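Side-chain contact in single-stranded DNA-binding protein 1 (Streptomyces coelicolor, PDB 4DAM), which probably binds single-stranded DNA as a homotetramer, through the OB-fold part of the protein that this chain contains: residues Thr75-Ser78 and Gly79-Val83. The protein carries 1 engineered substitution. Numbering follows the deposited sequence.
Sequences TNAS and GSLAV
The last turn of helix 71-80, the one helix of this OB-fold subunit, closes where Ala77 meets Ser80 and Leu81, just before the chain runs on to strand 86-100. Ala77 O accepts two backbone bonds. Leu81 N, at 3.1 Å from Ala77 O, lies only 20° out of the carbonyl plane and makes an ordinary helical bond, whereas Ser80 N, also 3.1 Å from Ala77 O, comes from above the plane, on the same face. That tighter i to i+3 bond recurs one residue earlier, where Gly79 N reaches Asn76 O at 3.3 Å, so the helix tightens as it ends. Serine suits position 78 because its short hydroxyl side chain can reach back to Thr75 O, whose own i+4 amide, Gly79 N, is 3.6 Å away. With chi1 at 71°, Ser78 OG sits between the backbone N and the carbonyl carbon and donates to Thr75 O at 2.7 Å. An alanine here would lack that hydroxyl, and Thr75 O would probably lose its short side-chain donor just where the helical bonding is giving way. On the apolar side, Ala77 CB lies 4.0 Å from Leu81 CD1. The methyl of Ala77 suits the buried helix face, while the longer Leu81 also packs on Pro28 and Phe41 of its own sheet and on Leu119 of the second subunit. A water 3.0 Å from Ser78 O and 2.6 Å from Leu81 O can bridge them, though it has more acceptors about it than protons to give. The ending helix thus has Thr75 O served by a hydroxyl, Ala77 O shared by two amides, and a water beside Ser78 O, with Leu81 buried alongside.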
loop_
_atom_site.group_PDB
_atom_site.type_symbol
_atom_site.label_atom_id
_atom_site.label_comp_id
_atom_site.label_asym_id
_atom_site.label_seq_id
_atom_site.Cartn_x
_atom_site.Cartn_y
_atom_site.Cartn_z
ATOM N N THR A 75 4.924 -24.550 0.412
ATOM C CA THR A 75 5.709 -25.622 1.035
ATOM C C THR A 75 6.325 -25.140 2.354
ATOM O O THR A 75 6.155 -25.771 3.423
ATOM C CB THR A 75 6.773 -26.112 0.048
ATOM O OG1 THR A 75 6.092 -26.667 -1.094
ATOM C CG2 THR A 75 7.678 -27.154 0.660
ATOM N N ASN A 76 6.940 -23.976 2.315
ATOM C CA ASN A 76 7.553 -23.418 3.526
ATOM C C ASN A 76 6.538 -23.017 4.600
ATOM O O ASN A 76 6.725 -23.283 5.807
ATOM C CB ASN A 76 8.487 -22.269 3.166
ATOM C CG ASN A 76 9.691 -22.723 2.370
ATOM O OD1 ASN A 76 9.961 -23.936 2.260
ATOM N ND2 ASN A 76 10.398 -21.771 1.772
ATOM N N ALA A 77 5.451 -22.390 4.202
ATOM C CA ALA A 77 4.400 -22.027 5.146
ATOM C C ALA A 77 3.777 -23.231 5.830
ATOM O O ALA A 77 3.363 -23.139 6.987
ATOM C CB ALA A 77 3.325 -21.200 4.462
ATOM N N SER A 78 3.627 -24.331 5.090
ATOM C CA SER A 78 2.973 -25.519 5.623
ATOM C C SER A 78 3.725 -26.097 6.816
ATOM O O SER A 78 3.113 -26.685 7.675
ATOM C CB SER A 78 2.772 -26.579 4.550
ATOM O OG SER A 78 4.007 -27.162 4.187
ATOM N N GLY A 79 5.029 -25.875 6.872
ATOM C CA GLY A 79 5.846 -26.332 7.997
ATOM C C GLY A 79 6.108 -25.324 9.101
ATOM O O GLY A 79 6.706 -25.655 10.111
ATOM N N SER A 80 5.665 -24.092 8.893
ATOM C CA SER A 80 6.062 -22.958 9.729
ATOM C C SER A 80 4.937 -22.217 10.456
ATOM O O SER A 80 5.170 -21.665 11.525
ATOM C CB SER A 80 6.836 -21.972 8.851
ATOM O OG SER A 80 7.402 -20.916 9.614
ATOM N N LEU A 81 3.728 -22.209 9.906
ATOM C CA LEU A 81 2.642 -21.412 10.472
ATOM C C LEU A 81 1.642 -22.217 11.301
ATOM O O LEU A 81 1.191 -23.281 10.897
ATOM C CB LEU A 81 1.879 -20.670 9.358
ATOM C CG LEU A 81 2.688 -19.753 8.445
ATOM C CD1 LEU A 81 1.777 -19.062 7.452
ATOM C CD2 LEU A 81 3.430 -18.711 9.269
ATOM N N ALA A 82 1.280 -21.665 12.445
ATOM C CA ALA A 82 0.280 -22.256 13.342
ATOM C C ALA A 82 -0.646 -21.164 13.877
ATOM O O ALA A 82 -0.302 -19.971 13.922
ATOM C CB ALA A 82 0.966 -23.002 14.512
ATOM N N VAL A 83 -1.810 -21.583 14.353
ATOM C CA VAL A 83 -2.772 -20.662 14.949
ATOM C C VAL A 83 -2.125 -19.825 16.040
ATOM O O VAL A 83 -1.381 -20.334 16.902
ATOM C CB VAL A 83 -4.014 -21.379 15.527
ATOM C CG1 VAL A 83 -4.847 -20.422 16.398
ATOM C CG2 VAL A 83 -4.847 -21.952 14.410
HETATM O O HOH W 1 1.110 -24.665 8.687
#